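Local structure of SPD1 nuclease (Streptococcus pyogenes, 2XGR) at residues 75-80 / 180-185. The protein probably hydrolyses DNA as a secreted, metal-dependent endonuclease of the His-Me finger clan, encoded by a prophage. Residues are numbered along the deposited sequence; the frame is centred on the assembly and turned at random.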
# COMPACT_ATOMS: atom_id res chain seq x y z
N PHE A 75 -5.51 1.58 9.57
CA PHE A 75 -4.60 2.03 8.47
C PHE A 75 -3.19 1.60 8.79
O PHE A 75 -2.87 1.40 9.95
CB PHE A 75 -4.60 3.59 8.28
CG PHE A 75 -4.05 4.36 9.47
CD1 PHE A 75 -2.66 4.71 9.56
CD2 PHE A 75 -4.93 4.84 10.46
CE1 PHE A 75 -2.18 5.43 10.72
CE2 PHE A 75 -4.46 5.61 11.52
CZ PHE A 75 -3.10 5.90 11.66
N SER A 76 -2.30 1.68 7.80
CA SER A 76 -0.88 1.51 8.11
C SER A 76 -0.13 2.56 7.22
O SER A 76 -0.48 2.75 6.04
CB SER A 76 -0.48 0.10 7.67
OG SER A 76 0.92 -0.05 7.91
N HIS A 77 0.79 3.33 7.81
CA HIS A 77 1.35 4.53 7.17
C HIS A 77 2.85 4.52 7.39
O HIS A 77 3.33 4.44 8.55
CB HIS A 77 0.74 5.77 7.78
CG HIS A 77 0.79 7.01 6.90
ND1 HIS A 77 1.70 7.24 5.90
CD2 HIS A 77 0.05 8.15 7.02
CE1 HIS A 77 1.45 8.44 5.35
NE2 HIS A 77 0.48 9.02 6.05
N ILE A 78 3.63 4.49 6.30
CA ILE A 78 5.09 4.44 6.44
C ILE A 78 5.74 5.63 5.75
O ILE A 78 5.20 6.18 4.76
CB ILE A 78 5.59 3.07 5.90
CG1 ILE A 78 7.05 2.75 6.34
CG2 ILE A 78 5.43 2.95 4.34
CD1 ILE A 78 7.42 1.23 6.05
N GLN A 79 6.91 6.00 6.23
CA GLN A 79 7.70 6.97 5.47
C GLN A 79 9.14 6.44 5.54
O GLN A 79 9.67 6.20 6.64
CB GLN A 79 7.50 8.38 6.06
CG GLN A 79 8.12 9.44 5.13
CD GLN A 79 7.90 10.83 5.63
OE1 GLN A 79 8.87 11.47 6.08
NE2 GLN A 79 6.64 11.31 5.59
N LEU A 80 9.70 6.08 4.38
CA LEU A 80 10.99 5.33 4.41
C LEU A 80 11.85 5.66 3.21
O LEU A 80 11.33 6.17 2.18
CB LEU A 80 10.73 3.78 4.51
CG LEU A 80 10.40 3.07 3.17
CD1 LEU A 80 10.64 1.54 3.25
CD2 LEU A 80 8.87 3.40 2.72
N ASP A 180 6.38 8.28 1.09
CA ASP A 180 5.37 8.30 2.14
C ASP A 180 4.24 7.48 1.55
O ASP A 180 3.69 7.80 0.48
CB ASP A 180 4.94 9.77 2.42
CG ASP A 180 3.84 9.86 3.48
OD1 ASP A 180 2.72 9.44 3.21
OD2 ASP A 180 4.18 10.29 4.62
N TYR A 181 3.81 6.44 2.28
CA TYR A 181 2.88 5.51 1.70
C TYR A 181 1.89 5.06 2.78
O TYR A 181 2.28 4.55 3.83
CB TYR A 181 3.71 4.29 1.17
CG TYR A 181 2.93 3.08 0.65
CD1 TYR A 181 1.80 3.21 -0.19
CD2 TYR A 181 3.31 1.80 1.02
CE1 TYR A 181 1.10 2.06 -0.66
CE2 TYR A 181 2.60 0.63 0.57
CZ TYR A 181 1.51 0.80 -0.28
OH TYR A 181 0.89 -0.33 -0.75
N LYS A 182 0.59 5.26 2.51
CA LYS A 182 -0.45 4.94 3.50
C LYS A 182 -1.41 3.97 2.83
O LYS A 182 -1.81 4.20 1.68
CB LYS A 182 -1.19 6.24 3.89
CG LYS A 182 -2.16 5.94 5.06
CD LYS A 182 -3.02 7.21 5.39
CE LYS A 182 -3.92 6.93 6.59
NZ LYS A 182 -4.70 8.21 6.81
N VAL A 183 -1.74 2.89 3.54
CA VAL A 183 -2.70 1.91 3.03
C VAL A 183 -3.88 1.87 4.01
O VAL A 183 -3.72 1.63 5.22
CB VAL A 183 -2.04 0.50 2.86
CG1 VAL A 183 -3.10 -0.52 2.34
CG2 VAL A 183 -0.81 0.64 1.88
N THR A 184 -5.06 2.17 3.49
CA THR A 184 -6.30 2.26 4.36
C THR A 184 -7.40 1.34 3.87
O THR A 184 -7.86 1.47 2.69
CB THR A 184 -6.86 3.73 4.34
OG1 THR A 184 -5.83 4.69 4.64
CG2 THR A 184 -8.09 3.89 5.25
N PRO A 185 -7.83 0.38 4.71
CA PRO A 185 -8.94 -0.49 4.33
C PRO A 185 -10.23 0.31 4.50
O PRO A 185 -10.33 1.11 5.44
CB PRO A 185 -8.83 -1.67 5.31
CG PRO A 185 -8.18 -1.08 6.61
CD PRO A 185 -7.23 0.03 6.01
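Lys182 leaves its strand with CG opposite the backbone N (chi1 -173°) and stays extended from there on, so its methylenes run past His77 while NZ reaches Phe75. The long aliphatic stem suits this place: CB sits over the centre of the His77 imidazole, 3.6 Å above it, as a CH-pi contact. The Phe75 ring, its CG between backbone N and carbonyl carbon (chi1 65°), turns one face to the ammonium, 5.0 Å from NZ to the centroid, as a cation-pi pair. Further along the same face, Gln79 NE2 gives Asp180 OD2 a hydrogen bond of 2.8 Å, in the amide plane and onto the anti lone pair. An amide suits because NE2 can also donate to Leu54 O; Leu54 N donates to OD2, and His77 NE2 hydrogen-bonds to Lys52 O, satisfying these three buried side-chain atoms. On the other face branched Ile78 offers methyl CG2 to Tyr181 CB (3.8 Å), with Tyr181 OH hydrogen-bonded to Glu164 OE1. Hydrogen-bonded pairs Ser76-Val183 and Ile78-Tyr181 alternate with non-hydrogen-bonded His77-Lys182 and Gln79-Asp180: regular pairing of two interior strands, flanked by 61-64 and 196-204, in the large antiparallel sheet of this DNA/RNA non-specific endonuclease.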